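Local atomic coordinates of putative methyltransferase (Emericella variicolor, PDB entry 7DMB), a protein that probably transfers methyl groups from S-adenosyl-L-methionine as a trans-acting partner of the polyketide synthase in calbistrin biosynthesis, and binds the product S-adenosyl-L-homocysteine. Residues A[30-35]-A[360-365]; A[72-77]-A[92-97]; A[227-232]-A[250-255]. One frame throughout, in Å; residues are numbered along the deposited sequence.

Contact 1: residues A[30-35]-A[360-365]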
loop_
_atom_site.group_PDB
_atom_site.type_symbol
_atom_site.label_atom_id
_atom_site.label_comp_id
_atom_site.label_asym_id
_atom_site.label_seq_id
_atom_site.Cartn_x
_atom_site.Cartn_y
_atom_site.Cartn_z
ATOM N N GLN A 30 -11.384 18.229 -2.392
ATOM C CA GLN A 30 -11.249 18.568 -0.986
ATOM C C GLN A 30 -12.523 18.332 -0.174
ATOM O O GLN A 30 -12.546 18.672 1.010
ATOM C CB GLN A 30 -10.800 20.023 -0.850
ATOM C CG GLN A 30 -9.377 20.266 -1.324
ATOM C CD GLN A 30 -8.372 19.407 -0.580
ATOM O OE1 GLN A 30 -7.802 18.467 -1.140
ATOM N NE2 GLN A 30 -8.170 19.708 0.700
ATOM N N THR A 31 -13.580 17.768 -0.768
ATOM C CA THR A 31 -14.815 17.518 -0.029
ATOM C C THR A 31 -15.411 16.162 -0.394
ATOM O O THR A 31 -15.221 15.653 -1.503
ATOM C CB THR A 31 -15.892 18.591 -0.279
ATOM O OG1 THR A 31 -16.492 18.370 -1.564
ATOM C CG2 THR A 31 -15.319 20.004 -0.202
ATOM N N VAL A 32 -16.166 15.595 0.547
ATOM C CA VAL A 32 -16.864 14.324 0.362
ATOM C C VAL A 32 -18.360 14.592 0.425
ATOM O O VAL A 32 -18.845 15.170 1.404
ATOM C CB VAL A 32 -16.463 13.298 1.433
ATOM C CG1 VAL A 32 -17.407 12.094 1.405
ATOM C CG2 VAL A 32 -15.012 12.870 1.280
ATOM N N ASP A 33 -19.092 14.165 -0.609
ATOM C CA ASP A 33 -20.558 14.275 -0.646
ATOM C C ASP A 33 -21.145 12.929 -1.076
ATOM O O ASP A 33 -21.285 12.647 -2.272
ATOM C CB ASP A 33 -21.008 15.403 -1.571
ATOM C CG ASP A 33 -22.458 15.801 -1.331
ATOM O OD1 ASP A 33 -23.120 15.142 -0.509
ATOM O OD2 ASP A 33 -22.935 16.766 -1.955
ATOM N N LEU A 34 -21.491 12.098 -0.089
ATOM C CA LEU A 34 -21.880 10.719 -0.377
ATOM C C LEU A 34 -23.171 10.630 -1.186
ATOM O O LEU A 34 -23.315 9.721 -2.012
ATOM C CB LEU A 34 -22.010 9.936 0.926
ATOM C CG LEU A 34 -20.717 9.839 1.736
ATOM C CD1 LEU A 34 -20.991 9.189 3.068
ATOM C CD2 LEU A 34 -19.663 9.043 0.960
ATOM N N GLN A 35 -24.114 11.549 -0.965
ATOM C CA GLN A 35 -25.368 11.603 -1.733
ATOM C C GLN A 35 -26.145 10.281 -1.675
ATOM O O GLN A 35 -26.699 9.821 -2.673
ATOM C CB GLN A 35 -25.096 12.023 -3.183
ATOM C CG GLN A 35 -24.644 13.482 -3.337
ATOM C CD GLN A 35 -24.125 13.793 -4.728
ATOM O OE1 GLN A 35 -24.453 13.106 -5.694
ATOM N NE2 GLN A 35 -23.303 14.837 -4.837
ATOM N N GLY A 360 -14.038 10.414 -12.208
ATOM C CA GLY A 360 -12.733 10.797 -11.726
ATOM C C GLY A 360 -12.653 10.637 -10.217
ATOM O O GLY A 360 -13.446 9.925 -9.572
ATOM N N LEU A 361 -11.672 11.330 -9.648
ATOM C CA LEU A 361 -11.558 11.383 -8.201
ATOM C C LEU A 361 -12.705 12.195 -7.604
ATOM O O LEU A 361 -13.237 13.116 -8.223
ATOM C CB LEU A 361 -10.207 11.993 -7.790
ATOM C CG LEU A 361 -8.941 11.143 -7.924
ATOM C CD1 LEU A 361 -7.702 11.999 -7.685
ATOM C CD2 LEU A 361 -8.968 9.959 -6.950
ATOM N N HIS A 362 -13.092 11.830 -6.384
ATOM C CA HIS A 362 -14.072 12.581 -5.610
ATOM C C HIS A 362 -13.383 13.389 -4.518
ATOM O O HIS A 362 -13.534 14.609 -4.450
ATOM C CB HIS A 362 -15.111 11.608 -5.022
ATOM C CG HIS A 362 -16.251 12.266 -4.318
ATOM N ND1 HIS A 362 -17.372 12.720 -4.982
ATOM C CD2 HIS A 362 -16.469 12.503 -3.005
ATOM C CE1 HIS A 362 -18.225 13.224 -4.105
ATOM N NE2 HIS A 362 -17.697 13.111 -2.899
ATOM N N ALA A 363 -12.605 12.722 -3.669
ATOM C CA ALA A 363 -11.838 13.365 -2.613
ATOM C C ALA A 363 -10.494 12.658 -2.483
ATOM O O ALA A 363 -10.369 11.472 -2.807
ATOM C CB ALA A 363 -12.583 13.334 -1.273
ATOM N N VAL A 364 -9.473 13.399 -2.052
ATOM C CA VAL A 364 -8.147 12.825 -1.813
ATOM C C VAL A 364 -7.565 13.445 -0.554
ATOM O O VAL A 364 -7.594 14.669 -0.382
ATOM C CB VAL A 364 -7.162 13.017 -2.982
ATOM C CG1 VAL A 364 -5.927 12.172 -2.739
ATOM C CG2 VAL A 364 -7.772 12.619 -4.274
ATOM N N GLY A 365 -7.036 12.599 0.321
ATOM C CA GLY A 365 -6.239 13.045 1.445
ATOM C C GLY A 365 -4.938 12.269 1.529
ATOM O O GLY A 365 -4.930 11.035 1.447
HETATM O O HOH W 1 -14.296 17.522 -3.990
#
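Asp33 and His362 are joined by the one direct hydrogen bond between the N-terminal segment 30-35 and the late strand segment 360-365. The backbone N of Asp33 donates to NE2 of His362 over 2.9 Å, almost straight at 176° and only 2° out of the imidazole plane, so the ring is gripped at its edge. That NE2 is the acceptor is consistent with a ring carrying its proton on ND1. With CG anti to its own backbone N (chi1 -174°), His362 reaches across to the other segment, and CD2 comes within 3.7 Å of Thr31 O. Phe307 meets the same ring edge-to-face. Ala363 is also closely packed: its CB points toward segment 30-35, CG2 of Val32 lies 3.6 Å from it, and Thr31 O is 3.5 Å from this same methyl. Val32 rests on Leu379 as well, so this side of the contact continues into the core.

The other side is looser and wetter. Thr31 is exposed and its CB points away from segment 360-365. A water links the backbones, 3.0 Å from His362 O, to which it can donate, and taking a weak bond from Thr31 N. Such a water link illustrates how a strand can be covered without being paired along its length. The segment being covered belongs to an outermost strand of the main sheet, where His362 and Ala363 both face Leu379 of the neighbouring antiparallel strand in a classic beta bulge; the sheet itself, with strand order 3-2-1-4-5-7-6, is that of the class I methyltransferase fold.

Contact 2: residues A[72-77]-A[92-97]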
loop_
_atom_site.group_PDB
_atom_site.type_symbol
_atom_site.label_atom_id
_atom_site.label_comp_id
_atom_site.label_asym_id
_atom_site.label_seq_id
_atom_site.Cartn_x
_atom_site.Cartn_y
_atom_site.Cartn_z
ATOM N N GLN A 72 25.376 -1.439 1.247
ATOM C CA GLN A 72 25.963 -2.697 1.680
ATOM C C GLN A 72 25.708 -3.821 0.695
ATOM O O GLN A 72 26.402 -4.834 0.748
ATOM C CB GLN A 72 25.408 -3.079 3.064
ATOM C CG GLN A 72 26.362 -3.887 3.937
ATOM C CD GLN A 72 27.524 -3.068 4.473
ATOM O OE1 GLN A 72 27.619 -1.871 4.238
ATOM N NE2 GLN A 72 28.414 -3.720 5.205
ATOM N N MET A 73 24.720 -3.668 -0.194
ATOM C CA MET A 73 24.378 -4.711 -1.151
ATOM C C MET A 73 25.205 -4.673 -2.428
ATOM O O MET A 73 25.197 -5.655 -3.179
ATOM C CB MET A 73 22.899 -4.607 -1.525
ATOM C CG MET A 73 21.982 -5.193 -0.483
ATOM S SD MET A 73 20.349 -4.437 -0.560
ATOM C CE MET A 73 19.649 -5.363 -1.931
ATOM N N GLN A 74 25.908 -3.575 -2.690
ATOM C CA GLN A 74 26.505 -3.366 -4.008
ATOM C C GLN A 74 27.485 -4.479 -4.360
ATOM O O GLN A 74 27.362 -5.126 -5.405
ATOM C CB GLN A 74 27.188 -1.996 -4.066
ATOM C CG GLN A 74 26.195 -0.846 -3.930
ATOM C CD GLN A 74 25.090 -0.903 -4.976
ATOM O OE1 GLN A 74 25.371 -0.972 -6.184
ATOM N NE2 GLN A 74 23.826 -0.866 -4.525
ATOM N N GLU A 75 28.471 -4.722 -3.495
ATOM C CA GLU A 75 29.475 -5.726 -3.826
ATOM C C GLU A 75 28.864 -7.120 -3.838
ATOM O O GLU A 75 29.242 -7.962 -4.663
ATOM C CB GLU A 75 30.651 -5.656 -2.842
ATOM C CG GLU A 75 31.793 -6.600 -3.233
ATOM C CD GLU A 75 32.949 -6.608 -2.245
ATOM O OE1 GLU A 75 33.101 -5.632 -1.477
ATOM O OE2 GLU A 75 33.714 -7.600 -2.245
ATOM N N LYS A 76 27.892 -7.358 -2.959
ATOM C CA LYS A 76 27.208 -8.641 -2.925
ATOM C C LYS A 76 26.444 -8.884 -4.225
ATOM O O LYS A 76 26.529 -9.967 -4.822
ATOM C CB LYS A 76 26.267 -8.672 -1.713
ATOM C CG LYS A 76 26.242 -9.985 -0.966
ATOM C CD LYS A 76 25.390 -9.926 0.307
ATOM C CE LYS A 76 24.606 -11.225 0.503
ATOM N NZ LYS A 76 23.960 -11.286 1.810
ATOM N N LEU A 77 25.718 -7.870 -4.693
ATOM C CA LEU A 77 24.921 -8.028 -5.903
ATOM C C LEU A 77 25.799 -8.293 -7.118
ATOM O O LEU A 77 25.465 -9.134 -7.959
ATOM C CB LEU A 77 24.059 -6.785 -6.122
ATOM C CG LEU A 77 22.607 -6.967 -5.664
ATOM C CD1 LEU A 77 21.832 -5.680 -5.808
ATOM C CD2 LEU A 77 21.964 -8.086 -6.462
ATOM N N ASN A 92 20.771 -3.472 -11.625
ATOM C CA ASN A 92 21.071 -2.281 -12.418
ATOM C C ASN A 92 20.442 -1.038 -11.805
ATOM O O ASN A 92 21.099 0.000 -11.673
ATOM C CB ASN A 92 20.584 -2.467 -13.857
ATOM C CG ASN A 92 21.423 -3.470 -14.633
ATOM O OD1 ASN A 92 22.567 -3.775 -14.264
ATOM N ND2 ASN A 92 20.859 -3.988 -15.719
ATOM N N TRP A 93 19.155 -1.123 -11.437
ATOM C CA TRP A 93 18.500 -0.004 -10.763
ATOM C C TRP A 93 19.221 0.367 -9.472
ATOM O O TRP A 93 19.465 1.549 -9.206
ATOM C CB TRP A 93 17.029 -0.328 -10.463
ATOM C CG TRP A 93 16.422 0.718 -9.566
ATOM C CD1 TRP A 93 15.995 1.963 -9.936
ATOM C CD2 TRP A 93 16.236 0.638 -8.149
ATOM N NE1 TRP A 93 15.535 2.651 -8.842
ATOM C CE2 TRP A 93 15.677 1.865 -7.731
ATOM C CE3 TRP A 93 16.483 -0.350 -7.195
ATOM C CZ2 TRP A 93 15.358 2.126 -6.402
ATOM C CZ3 TRP A 93 16.150 -0.089 -5.869
ATOM C CH2 TRP A 93 15.597 1.137 -5.488
ATOM N N LEU A 94 19.567 -0.625 -8.650
ATOM C CA LEU A 94 20.192 -0.305 -7.369
ATOM C C LEU A 94 21.565 0.340 -7.559
ATOM O O LEU A 94 21.911 1.267 -6.826
ATOM C CB LEU A 94 20.295 -1.551 -6.487
ATOM C CG LEU A 94 20.398 -1.225 -4.989
ATOM C CD1 LEU A 94 19.316 -0.281 -4.577
ATOM C CD2 LEU A 94 20.352 -2.469 -4.142
ATOM N N ALA A 95 22.351 -0.127 -8.540
ATOM C CA ALA A 95 23.629 0.519 -8.850
ATOM C C ALA A 95 23.440 1.985 -9.219
ATOM O O ALA A 95 24.274 2.828 -8.873
ATOM C CB ALA A 95 24.344 -0.201 -9.997
ATOM N N SER A 96 22.358 2.308 -9.930
ATOM C CA SER A 96 22.146 3.694 -10.331
ATOM C C SER A 96 21.708 4.551 -9.147
ATOM O O SER A 96 22.102 5.717 -9.036
ATOM C CB SER A 96 21.131 3.757 -11.470
ATOM O OG SER A 96 19.812 3.790 -10.968
ATOM N N GLU A 97 20.921 3.985 -8.226
ATOM C CA GLU A 97 20.550 4.740 -7.031
ATOM C C GLU A 97 21.761 4.934 -6.115
ATOM O O GLU A 97 21.965 6.023 -5.573
ATOM C CB GLU A 97 19.391 4.039 -6.313
ATOM C CG GLU A 97 18.455 4.952 -5.506
ATOM C CD GLU A 97 17.696 5.991 -6.344
ATOM O OE1 GLU A 97 17.413 5.761 -7.533
ATOM O OE2 GLU A 97 17.353 7.051 -5.792
#
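Leu94 faces Met73, Gln74 and Leu77 in an antiparallel helical hairpin, in which helix 56-79 and helix 85-101 are joined by a short loop; the segments 72-77 and 92-97 run with their axes 139° apart. These axes stay 10.2 Å from each other, so side chains have to bridge the distance, and no hydrogen bond spans the two segments. The case shows how a polar residue can serve as much of an apolar interface.

Gln74 is that residue. Its chain bends at chi2 (-56°), which folds the carboxamide towards the partner helix. NE2 then lies 3.5 Å from Leu94 CG, while OE1 is 3.5 Å from Ala95 CA, and the amide thus straddles two successive residues of the opposite helix. NE2 also has a polar partner: it donates to Ala70 O, one turn back in its own helix, and this bond helps fix the rotation of the amide against Leu94.

Leu94 has the most surface buried by the contact. It points toward the other helix, and its CD2 branch is the part most surrounded. Met73 comes at it across, roughly at a right angle, its chain turned at chi3 (81°); beyond Leu94, Met73 also packs on Val149 and Val153 of helix 140-157, so the hairpin is joined to that helix. A further tie between the two helices lies just outside the segment, where Arg91 NH1 donates to Leu77 O. Leu94 CD2 meets the sulfur-bound methyl CE of Met73 at 3.7 Å and Leu77 CD1 at 3.9 Å.

Contact 3: residues A[227-232]-A[250-255]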
loop_
_atom_site.group_PDB
_atom_site.type_symbol
_atom_site.label_atom_id
_atom_site.label_comp_id
_atom_site.label_asym_id
_atom_site.label_seq_id
_atom_site.Cartn_x
_atom_site.Cartn_y
_atom_site.Cartn_z
ATOM N N GLN A 227 -23.004 -2.100 14.756
ATOM C CA GLN A 227 -22.282 -2.540 13.563
ATOM C C GLN A 227 -22.886 -1.835 12.358
ATOM O O GLN A 227 -24.039 -2.095 11.996
ATOM C CB GLN A 227 -22.341 -4.060 13.417
ATOM C CG GLN A 227 -21.771 -4.760 14.666
ATOM C CD GLN A 227 -21.755 -6.269 14.547
ATOM O OE1 GLN A 227 -21.969 -6.816 13.465
ATOM N NE2 GLN A 227 -21.488 -6.950 15.657
ATOM N N LEU A 228 -22.115 -0.925 11.753
ATOM C CA LEU A 228 -22.657 -0.034 10.728
ATOM C C LEU A 228 -22.547 -0.623 9.327
ATOM O O LEU A 228 -22.373 0.109 8.349
ATOM C CB LEU A 228 -21.964 1.330 10.773
ATOM C CG LEU A 228 -21.975 2.063 12.110
ATOM C CD1 LEU A 228 -21.314 3.441 11.996
ATOM C CD2 LEU A 228 -23.408 2.174 12.627
ATOM N N TYR A 229 -22.668 -1.939 9.220
ATOM C CA TYR A 229 -22.596 -2.621 7.944
ATOM C C TYR A 229 -23.459 -3.864 8.040
ATOM O O TYR A 229 -23.676 -4.393 9.130
ATOM C CB TYR A 229 -21.151 -3.004 7.580
ATOM C CG TYR A 229 -20.489 -3.984 8.538
ATOM C CD1 TYR A 229 -20.280 -5.311 8.173
ATOM C CD2 TYR A 229 -20.082 -3.581 9.808
ATOM C CE1 TYR A 229 -19.691 -6.205 9.047
ATOM C CE2 TYR A 229 -19.473 -4.464 10.676
ATOM C CZ TYR A 229 -19.283 -5.773 10.290
ATOM O OH TYR A 229 -18.692 -6.644 11.165
ATOM N N SER A 230 -23.957 -4.318 6.893
ATOM C CA SER A 230 -24.678 -5.580 6.839
ATOM C C SER A 230 -23.759 -6.745 6.509
ATOM O O SER A 230 -24.006 -7.872 6.951
ATOM C CB SER A 230 -25.823 -5.499 5.807
ATOM O OG SER A 230 -25.337 -5.215 4.497
ATOM N N SER A 231 -22.678 -6.481 5.782
ATOM C CA SER A 231 -21.893 -7.541 5.178
ATOM C C SER A 231 -20.527 -6.963 4.824
ATOM O O SER A 231 -20.448 -5.928 4.151
ATOM C CB SER A 231 -22.619 -8.070 3.930
ATOM O OG SER A 231 -21.916 -9.103 3.282
ATOM N N TYR A 232 -19.462 -7.619 5.279
ATOM C CA TYR A 232 -18.100 -7.295 4.851
ATOM C C TYR A 232 -17.547 -8.489 4.086
ATOM O O TYR A 232 -17.334 -9.555 4.672
ATOM C CB TYR A 232 -17.207 -6.946 6.047
ATOM C CG TYR A 232 -15.921 -6.227 5.678
ATOM C CD1 TYR A 232 -15.742 -4.888 5.999
ATOM C CD2 TYR A 232 -14.891 -6.887 5.001
ATOM C CE1 TYR A 232 -14.586 -4.217 5.660
ATOM C CE2 TYR A 232 -13.721 -6.211 4.646
ATOM C CZ TYR A 232 -13.572 -4.879 4.988
ATOM O OH TYR A 232 -12.422 -4.187 4.658
ATOM N N GLU A 250 -11.843 -12.277 14.122
ATOM C CA GLU A 250 -12.808 -13.144 14.781
ATOM C C GLU A 250 -13.844 -12.338 15.567
ATOM O O GLU A 250 -14.995 -12.763 15.686
ATOM C CB GLU A 250 -12.051 -14.116 15.686
ATOM C CG GLU A 250 -12.906 -15.105 16.424
ATOM C CD GLU A 250 -13.395 -14.542 17.729
ATOM O OE1 GLU A 250 -12.663 -13.708 18.310
ATOM O OE2 GLU A 250 -14.520 -14.908 18.145
ATOM N N ALA A 251 -13.469 -11.163 16.081
ATOM C CA ALA A 251 -14.397 -10.375 16.889
ATOM C C ALA A 251 -15.565 -9.796 16.093
ATOM O O ALA A 251 -16.570 -9.425 16.706
ATOM C CB ALA A 251 -13.658 -9.234 17.589
ATOM N N TYR A 252 -15.466 -9.708 14.759
ATOM C CA TYR A 252 -16.469 -9.033 13.938
ATOM C C TYR A 252 -17.436 -10.014 13.282
ATOM O O TYR A 252 -17.033 -11.073 12.792
ATOM C CB TYR A 252 -15.797 -8.178 12.865
ATOM C CG TYR A 252 -14.878 -7.144 13.464
ATOM C CD1 TYR A 252 -15.391 -5.998 14.048
ATOM C CD2 TYR A 252 -13.502 -7.326 13.466
ATOM C CE1 TYR A 252 -14.558 -5.048 14.612
ATOM C CE2 TYR A 252 -12.654 -6.375 14.018
ATOM C CZ TYR A 252 -13.191 -5.240 14.592
ATOM O OH TYR A 252 -12.376 -4.293 15.164
ATOM N N ASP A 253 -18.716 -9.645 13.272
ATOM C CA ASP A 253 -19.772 -10.457 12.684
ATOM C C ASP A 253 -19.952 -10.131 11.208
ATOM O O ASP A 253 -19.571 -9.053 10.733
ATOM C CB ASP A 253 -21.105 -10.234 13.396
ATOM C CG ASP A 253 -21.036 -10.518 14.890
ATOM O OD1 ASP A 253 -20.195 -11.338 15.317
ATOM O OD2 ASP A 253 -21.841 -9.919 15.637
ATOM N N ASN A 254 -20.548 -11.087 10.488
ATOM C CA ASN A 254 -21.001 -10.885 9.113
ATOM C C ASN A 254 -19.841 -10.582 8.163
ATOM O O ASN A 254 -19.956 -9.747 7.263
ATOM C CB ASN A 254 -22.060 -9.780 9.041
ATOM C CG ASN A 254 -23.322 -10.124 9.825
ATOM O OD1 ASN A 254 -23.809 -11.243 9.764
ATOM N ND2 ASN A 254 -23.849 -9.157 10.562
ATOM N N VAL A 255 -18.724 -11.274 8.347
ATOM C CA VAL A 255 -17.589 -11.192 7.434
ATOM C C VAL A 255 -17.544 -12.475 6.607
ATOM O O VAL A 255 -17.699 -13.574 7.150
ATOM C CB VAL A 255 -16.273 -10.966 8.202
ATOM C CG1 VAL A 255 -15.123 -10.637 7.251
ATOM C CG2 VAL A 255 -16.450 -9.849 9.235
HETATM O O HOH W 2 -22.903 -6.420 10.953
#
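Gln227 and Asp253 supply one of three direct hydrogen bonds that join segments 227-232 and 250-255. NE2 of Gln227 donates to OD2 of Asp253 over 3.0 Å, staying close to its own amide plane but meeting the oxygen from 55° above the carboxylate plane; the two side chains cross at about a right angle. In the second, the phenol of Tyr229 gives its proton to Asp253 O at 2.6 Å, lying in the plane of that carbonyl. The ring gets there with CG lodged between backbone N and carbonyl carbon (chi1 63°), an arrangement that sends it across towards the partner loop with Asn254 O at its edge.

The third bond is between backbones: Tyr232 N donates to Asn254 O over 3.0 Å, nearly straight at 176°. Beyond the two segments, the Tyr232 hydroxyl is hydrogen-bonded to Glu204 OE1. Val255 CA approaches Tyr232 O to 3.2 Å in a CA-H...O contact, and Tyr232 and Val255 form a parallel bridge. Here strand 255-259 begins to run beside strand 229-236 after helix 242-248, a beta-alpha-beta crossover of the Rossmann-like methyltransferase fold. Strand 229-236 leads from this bridge to Asp236, which binds S-adenosyl-L-homocysteine.

One water bonds to three partners over one face of the Tyr229 ring. It donates to Gln227 OE1 at 2.7 Å and Tyr229 O at 2.8 Å, and accepts from Asn254 ND2 at 2.9 Å, linking two side chains that do not bond directly.

Apolar and aromatic contacts complete the set. Val255 packs beside Tyr232, and both touch Phe217 of helix 211-220, on which the Tyr252 ring stacks.

How the contacts relate
From the N terminus the chain first passes segment 30-35, which waits more than three hundred residues for its partner; contact 1 therefore closes a loop around nearly the whole protein, and contacts 2 and 3 both fall within it. Contact 2 closes early and locally, pairing neighbouring helices in the helical part, and is complete before contact 3 opens. Contact 3, a second short loop, joins strand 229-236 to the start of strand 255-259. Contacts 1 and 3 reach the same sheet at its two outermost strands, their centres about 25 Å apart, whereas contact 2 lies across the chain's centre from both. None crosses another.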